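Local coordinates for protein amorpha-4,11-diene synthase (Artemisia annua, PDB 4GAX) that belongs to the plant sesquiterpene synthases and, as a mutant alpha-bisabolol synthase, probably ionises and cyclises farnesyl diphosphate with the help of bound metal ions, at residues T204-Q207 / R208-K212; K216-P219 / R220-A223; N527-H530 / F531-V534. One frame throughout, in Å; residues are numbered along the deposited sequence.

Three local contacts follow one another along this all-helical chain. Contact 1 is the C-terminal end of helix 200-211, in the N-terminal terpene synthase domain; contact 2 is the linker after it and the start of helix 219-232; contact 3 lies on helix 519-535. The centres of contacts 1 and 2 are about 13 Å apart, of contacts 2 and 3 about 10 Å, of contacts 1 and 3 about 18 Å. E222 is salt-bridged to R208 of contact 1; L218 packs on F531, K216 on H530, and K216 makes a long, weak ion pair with D533. The linker thus joins N-terminal helices to a late helix of the C-terminal catalytic half, as in other plant terpene synthases.

Contact 1. Residues T204-Q207 / R208-K212; sequences TEIQ and RALKK
E205 and R208, three residues apart on helix 200-211, run side by side and meet in a salt bridge. R208 NH1 gives a bent hydrogen bond of 2.9 Å to E205 OE2 (131°), arriving on the syn side but 32° out of the carboxylate plane; a second bond, to E205 OE1, is weak. With R208 CG set between its backbone N and carbonyl carbon (chi1 57°), the chain passes over the preceding turn, CG lying 3.1 Å from E205 O. Round the helix, K211 NZ donates to Q207 OE1 at 3.0 Å, and Q207 NE2 lies against L210 CD1 at 3.6 Å. I206 CG2 meets L210 CD1 at 3.9 Å on the face covered by helices 157-167 and 175-194, where Y164 OH also hydrogen-bonds to A209 O. Regular i to i+4 backbone bonds such as L210 N to I206 O (3.0 Å) hold these side chains in step. Farther out, R208 NH2 makes a salt bridge with E222 and a hydrogen bond with Q225 on helix 219-232. Shared by two acids, the R208 guanidinium ties the end of its helix to the next one, and its charge probably favours the ionised form of both.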
loop_
_atom_site.group_PDB
_atom_site.type_symbol
_atom_site.label_atom_id
_atom_site.label_comp_id
_atom_site.label_asym_id
_atom_site.label_seq_id
_atom_site.Cartn_x
_atom_site.Cartn_y
_atom_site.Cartn_z
ATOM N N THR A 204 14.089 -14.349 -14.602
ATOM C CA THR A 204 13.978 -13.498 -13.429
ATOM C C THR A 204 12.653 -12.745 -13.403
ATOM O O THR A 204 11.996 -12.670 -12.366
ATOM C CB THR A 204 15.188 -12.544 -13.330
ATOM O OG1 THR A 204 16.343 -13.319 -12.996
ATOM C CG2 THR A 204 14.973 -11.483 -12.265
ATOM N N GLU A 205 12.256 -12.190 -14.541
ATOM C CA GLU A 205 11.005 -11.449 -14.610
ATOM C C GLU A 205 9.773 -12.335 -14.368
ATOM O O GLU A 205 8.828 -11.918 -13.680
ATOM C CB GLU A 205 10.887 -10.716 -15.944
ATOM C CG GLU A 205 9.677 -9.801 -16.040
ATOM C CD GLU A 205 9.783 -8.573 -15.136
ATOM O OE1 GLU A 205 10.858 -8.328 -14.538
ATOM O OE2 GLU A 205 8.778 -7.843 -15.041
ATOM N N ILE A 206 9.779 -13.547 -14.922
ATOM C CA ILE A 206 8.720 -14.517 -14.614
ATOM C C ILE A 206 8.733 -14.881 -13.117
ATOM O O ILE A 206 7.704 -14.907 -12.459
ATOM C CB ILE A 206 8.907 -15.800 -15.424
ATOM C CG1 ILE A 206 8.802 -15.488 -16.919
ATOM C CG2 ILE A 206 7.875 -16.860 -15.014
ATOM C CD1 ILE A 206 9.247 -16.650 -17.813
ATOM N N GLN A 207 9.904 -15.168 -12.572
ATOM C CA GLN A 207 9.964 -15.620 -11.184
ATOM C C GLN A 207 9.589 -14.516 -10.196
ATOM O O GLN A 207 8.986 -14.796 -9.161
ATOM C CB GLN A 207 11.322 -16.243 -10.864
ATOM C CG GLN A 207 11.254 -17.746 -10.520
ATOM C CD GLN A 207 10.118 -18.123 -9.529
ATOM O OE1 GLN A 207 9.839 -17.407 -8.550
ATOM N NE2 GLN A 207 9.471 -19.267 -9.787
ATOM N N ARG A 208 9.880 -13.257 -10.515
ATOM C CA ARG A 208 9.431 -12.190 -9.608
ATOM C C ARG A 208 7.905 -12.110 -9.603
ATOM O O ARG A 208 7.297 -11.991 -8.543
ATOM C CB ARG A 208 10.080 -10.818 -9.888
ATOM C CG ARG A 208 9.905 -10.254 -11.290
ATOM C CD ARG A 208 10.599 -8.876 -11.430
ATOM N NE ARG A 208 9.955 -7.873 -10.608
ATOM C CZ ARG A 208 9.121 -6.933 -11.053
ATOM N NH1 ARG A 208 8.833 -6.811 -12.346
ATOM N NH2 ARG A 208 8.576 -6.098 -10.190
ATOM N N ALA A 209 7.293 -12.213 -10.783
ATOM C CA ALA A 209 5.838 -12.208 -10.888
ATOM C C ALA A 209 5.211 -13.361 -10.099
ATOM O O ALA A 209 4.213 -13.176 -9.387
ATOM C CB ALA A 209 5.413 -12.264 -12.355
ATOM N N LEU A 210 5.790 -14.551 -10.234
ATOM C CA LEU A 210 5.301 -15.718 -9.499
ATOM C C LEU A 210 5.438 -15.556 -7.977
ATOM O O LEU A 210 4.591 -16.034 -7.209
ATOM C CB LEU A 210 6.036 -16.981 -9.966
ATOM C CG LEU A 210 5.764 -17.412 -11.413
ATOM C CD1 LEU A 210 6.573 -18.657 -11.774
ATOM C CD2 LEU A 210 4.277 -17.653 -11.639
ATOM N N LYS A 211 6.509 -14.894 -7.539
ATOM C CA LYS A 211 6.709 -14.615 -6.113
ATOM C C LYS A 211 5.649 -13.639 -5.579
ATOM O O LYS A 211 5.136 -13.818 -4.471
ATOM C CB LYS A 211 8.116 -14.059 -5.867
ATOM C CG LYS A 211 8.600 -14.135 -4.420
ATOM C CD LYS A 211 10.095 -14.505 -4.339
ATOM C CE LYS A 211 10.352 -15.971 -4.729
ATOM N NZ LYS A 211 11.033 -16.147 -6.059
ATOM N N LYS A 212 5.321 -12.612 -6.355
ATOM C CA LYS A 212 4.273 -11.667 -5.963
ATOM C C LYS A 212 3.717 -11.002 -7.209
ATOM O O LYS A 212 4.463 -10.398 -8.001
ATOM C CB LYS A 212 4.819 -10.592 -5.004
ATOM C CG LYS A 212 3.755 -9.558 -4.592
ATOM C CD LYS A 212 4.324 -8.480 -3.656
ATOM C CE LYS A 212 4.663 -9.029 -2.281
ATOM N NZ LYS A 212 4.769 -7.911 -1.273
#

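Contact 2. Residues K216-P219 / R220-A223; sequences KRLP and RIEA
E222 OE1 faces two arginines, R217 NE across this contact and R208 NH2 from helix 200-211, the latter modelled too close for its length to be trusted. The site is the N-terminal end of helix 219-232, with L218 at the N-cap position and P219 in the first turn, where a proline has no amide hydrogen to leave without a partner. R217 NE lies 2.7 Å from E222 OE1, forming a salt bridge whose hydrogen bond is weak because it is bent to 128°. The guanidinium meets the carboxylate obliquely, the two planes 34° apart, and R217 NH2 also comes within 3.1 Å of E222 OE1. R217 CG stands anti to its backbone N (chi1 -177°), which carries the chain forward over the first turn before it bends at chi3 to bring NE to the acid. The other oxygen, E222 OE2, is salt-bridged to R89, so several positive groups surround this buried carboxylate and would be expected to favour its ionised form. Were R217 an alanine, E222 would lose one of these charges and would probably be less firmly fixed, and I221 CG2 would lose the methylenes that cover it. Along the backbone, L218 O accepts E222 N at 2.9 Å and P219 O accepts A223 N at 3.0 Å, starting the helical ladder. R220 points off to helix 238-269, its NH2 bonded to F248 O. On the apolar side I221 CG2 packs 3.9 Å from R217 CD, and I221 crosses L218 obliquely, its CD1 4.0 Å from L218 CD2.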
loop_
_atom_site.group_PDB
_atom_site.type_symbol
_atom_site.label_atom_id
_atom_site.label_comp_id
_atom_site.label_asym_id
_atom_site.label_seq_id
_atom_site.Cartn_x
_atom_site.Cartn_y
_atom_site.Cartn_z
ATOM N N LYS A 216 -0.363 -6.833 -6.314
ATOM C CA LYS A 216 -0.060 -6.845 -4.885
ATOM C C LYS A 216 1.206 -6.064 -4.506
ATOM O O LYS A 216 1.375 -5.685 -3.348
ATOM C CB LYS A 216 0.011 -8.296 -4.360
ATOM C CG LYS A 216 -1.384 -8.893 -4.112
ATOM C CD LYS A 216 -1.372 -10.396 -3.851
ATOM C CE LYS A 216 -0.598 -10.754 -2.600
ATOM N NZ LYS A 216 -0.856 -9.752 -1.551
ATOM N N ARG A 217 2.098 -5.840 -5.470
ATOM C CA ARG A 217 3.329 -5.077 -5.216
ATOM C C ARG A 217 3.024 -3.575 -5.248
ATOM O O ARG A 217 2.319 -3.084 -6.146
ATOM C CB ARG A 217 4.400 -5.415 -6.261
ATOM C CG ARG A 217 5.760 -4.716 -6.039
ATOM C CD ARG A 217 6.867 -5.416 -6.853
ATOM N NE ARG A 217 6.280 -5.933 -8.073
ATOM C CZ ARG A 217 6.206 -7.217 -8.391
ATOM N NH1 ARG A 217 6.729 -8.143 -7.598
ATOM N NH2 ARG A 217 5.610 -7.562 -9.516
ATOM N N LEU A 218 3.551 -2.843 -4.269
ATOM C CA LEU A 218 3.366 -1.395 -4.221
ATOM C C LEU A 218 3.982 -0.798 -5.494
ATOM O O LEU A 218 5.066 -1.216 -5.895
ATOM C CB LEU A 218 4.100 -0.841 -2.996
ATOM C CG LEU A 218 3.301 -0.677 -1.700
ATOM C CD1 LEU A 218 1.892 -1.235 -1.798
ATOM C CD2 LEU A 218 4.055 -1.280 -0.530
ATOM N N PRO A 219 3.318 0.199 -6.098
ATOM C CA PRO A 219 3.788 0.767 -7.373
ATOM C C PRO A 219 5.218 1.303 -7.362
ATOM O O PRO A 219 5.902 1.128 -8.361
ATOM C CB PRO A 219 2.791 1.904 -7.671
ATOM C CG PRO A 219 1.888 2.008 -6.441
ATOM C CD PRO A 219 1.977 0.697 -5.721
ATOM N N ARG A 220 5.671 1.930 -6.278
ATOM C CA ARG A 220 7.054 2.439 -6.249
ATOM C C ARG A 220 8.065 1.293 -6.190
ATOM O O ARG A 220 9.183 1.379 -6.736
ATOM C CB ARG A 220 7.264 3.384 -5.056
ATOM C CG ARG A 220 8.620 4.110 -5.040
ATOM C CD ARG A 220 8.778 5.038 -6.242
ATOM N NE ARG A 220 9.967 5.883 -6.095
ATOM C CZ ARG A 220 10.404 6.746 -7.009
ATOM N NH1 ARG A 220 9.763 6.884 -8.171
ATOM N NH2 ARG A 220 11.492 7.472 -6.758
ATOM N N ILE A 221 7.683 0.203 -5.534
ATOM C CA ILE A 221 8.566 -0.966 -5.488
ATOM C C ILE A 221 8.589 -1.645 -6.867
ATOM O O ILE A 221 9.626 -2.150 -7.300
ATOM C CB ILE A 221 8.119 -1.976 -4.402
ATOM C CG1 ILE A 221 8.232 -1.328 -3.017
ATOM C CG2 ILE A 221 8.953 -3.237 -4.446
ATOM C CD1 ILE A 221 7.680 -2.220 -1.872
ATOM N N GLU A 222 7.452 -1.676 -7.553
ATOM C CA GLU A 222 7.448 -2.217 -8.930
ATOM C C GLU A 222 8.376 -1.418 -9.843
ATOM O O GLU A 222 9.146 -1.991 -10.613
ATOM C CB GLU A 222 6.038 -2.269 -9.514
ATOM C CG GLU A 222 5.969 -2.537 -11.034
ATOM C CD GLU A 222 6.394 -3.954 -11.421
ATOM O OE1 GLU A 222 6.577 -4.811 -10.514
ATOM O OE2 GLU A 222 6.534 -4.220 -12.648
ATOM N N ALA A 223 8.334 -0.099 -9.726
ATOM C CA ALA A 223 9.152 0.755 -10.577
ATOM C C ALA A 223 10.634 0.448 -10.424
ATOM O O ALA A 223 11.343 0.292 -11.424
ATOM C CB ALA A 223 8.874 2.246 -10.291
#

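Contact 3. Residues N527-H530 / F531-V534; sequences NLVH and FLDV
L532 folds back over the V529 peptide, its CD1 3.5 Å from V529 O and 4.4 Å from V529 CG1. Its CG is anti to the carbonyl carbon and beside the backbone N, which lays the branch along the preceding turn of helix 519-535. This helix runs buried among helices 282-292, 447-461 and 489-513, as in the alpha-helical C-terminal domain of class I terpene synthases. Beneath L532 the backbone changes pattern. F531 N still bonds to N527 O in the alpha-helical way, at 2.8 Å. Next, L532 N turns to V529 O (3.1 Å) and D533 N to H530 O (3.0 Å), i to i+3 bonds of the 3-10 kind close to the end of the helix. Around this tightened stretch the side chains fan out: F531 meets the ring of W288 at about 30° between planes, H530 stands edge-to-face with W215, V529 packs on helices 447-461 and 489-513, and N527 ND2 is hydrogen-bonded to S292 O. D533 OD2 makes long, weak ion pairs with K212 and K216. The amides of L532 and D533 approach from above the carbonyl planes, 62° and 54° out, so these two bonds are probably weaker than the one to N527.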
loop_
_atom_site.group_PDB
_atom_site.type_symbol
_atom_site.label_atom_id
_atom_site.label_comp_id
_atom_site.label_asym_id
_atom_site.label_seq_id
_atom_site.Cartn_x
_atom_site.Cartn_y
_atom_site.Cartn_z
ATOM N N ASN A 527 -3.394 0.743 -1.476
ATOM C CA ASN A 527 -1.946 0.628 -1.327
ATOM C C ASN A 527 -1.632 0.238 0.114
ATOM O O ASN A 527 -0.802 -0.635 0.361
ATOM C CB ASN A 527 -1.239 1.939 -1.694
ATOM C CG ASN A 527 -1.285 2.239 -3.185
ATOM O OD1 ASN A 527 -1.513 1.341 -4.016
ATOM N ND2 ASN A 527 -1.059 3.505 -3.533
ATOM N N LEU A 528 -2.307 0.882 1.067
ATOM C CA LEU A 528 -2.094 0.541 2.476
ATOM C C LEU A 528 -2.478 -0.909 2.766
ATOM O O LEU A 528 -1.850 -1.559 3.599
ATOM C CB LEU A 528 -2.850 1.494 3.412
ATOM C CG LEU A 528 -2.238 2.903 3.465
ATOM C CD1 LEU A 528 -3.132 3.852 4.266
ATOM C CD2 LEU A 528 -0.837 2.863 4.073
ATOM N N VAL A 529 -3.501 -1.424 2.091
ATOM C CA VAL A 529 -3.849 -2.847 2.269
ATOM C C VAL A 529 -2.758 -3.753 1.702
ATOM O O VAL A 529 -2.350 -4.721 2.341
ATOM C CB VAL A 529 -5.201 -3.205 1.579
ATOM C CG1 VAL A 529 -5.474 -4.703 1.681
ATOM C CG2 VAL A 529 -6.350 -2.428 2.212
ATOM N N HIS A 530 -2.273 -3.442 0.503
ATOM C CA HIS A 530 -1.196 -4.246 -0.086
ATOM C C HIS A 530 0.098 -4.144 0.717
ATOM O O HIS A 530 0.880 -5.103 0.800
ATOM C CB HIS A 530 -0.966 -3.849 -1.551
ATOM C CG HIS A 530 -2.026 -4.359 -2.474
ATOM N ND1 HIS A 530 -2.515 -3.622 -3.532
ATOM C CD2 HIS A 530 -2.687 -5.540 -2.493
ATOM C CE1 HIS A 530 -3.440 -4.327 -4.162
ATOM N NE2 HIS A 530 -3.569 -5.492 -3.548
ATOM N N PHE A 531 0.311 -2.989 1.338
ATOM C CA PHE A 531 1.474 -2.834 2.217
ATOM C C PHE A 531 1.525 -3.862 3.345
ATOM O O PHE A 531 2.621 -4.243 3.825
ATOM C CB PHE A 531 1.542 -1.416 2.799
ATOM C CG PHE A 531 2.702 -1.216 3.715
ATOM C CD1 PHE A 531 3.988 -1.139 3.203
ATOM C CD2 PHE A 531 2.521 -1.133 5.087
ATOM C CE1 PHE A 531 5.076 -0.966 4.042
ATOM C CE2 PHE A 531 3.612 -0.954 5.937
ATOM C CZ PHE A 531 4.890 -0.868 5.409
ATOM N N LEU A 532 0.361 -4.333 3.780
ATOM C CA LEU A 532 0.327 -5.285 4.905
ATOM C C LEU A 532 1.115 -6.534 4.558
ATOM O O LEU A 532 1.704 -7.176 5.437
ATOM C CB LEU A 532 -1.111 -5.675 5.275
ATOM C CG LEU A 532 -2.102 -4.580 5.704
ATOM C CD1 LEU A 532 -3.547 -5.106 5.658
ATOM C CD2 LEU A 532 -1.768 -4.070 7.083
ATOM N N ASP A 533 1.141 -6.869 3.269
ATOM C CA ASP A 533 1.886 -8.040 2.810
ATOM C C ASP A 533 3.385 -7.842 3.010
ATOM O O ASP A 533 4.110 -8.805 3.236
ATOM C CB ASP A 533 1.579 -8.334 1.335
ATOM C CG ASP A 533 1.713 -9.812 0.994
ATOM O OD1 ASP A 533 1.327 -10.669 1.828
ATOM O OD2 ASP A 533 2.205 -10.119 -0.111
ATOM N N VAL A 534 3.841 -6.591 2.931
ATOM C CA VAL A 534 5.242 -6.243 3.180
ATOM C C VAL A 534 5.495 -6.115 4.675
ATOM O O VAL A 534 6.508 -6.587 5.209
ATOM C CB VAL A 534 5.600 -4.896 2.504
ATOM C CG1 VAL A 534 6.926 -4.359 3.040
ATOM C CG2 VAL A 534 5.648 -5.071 0.978
#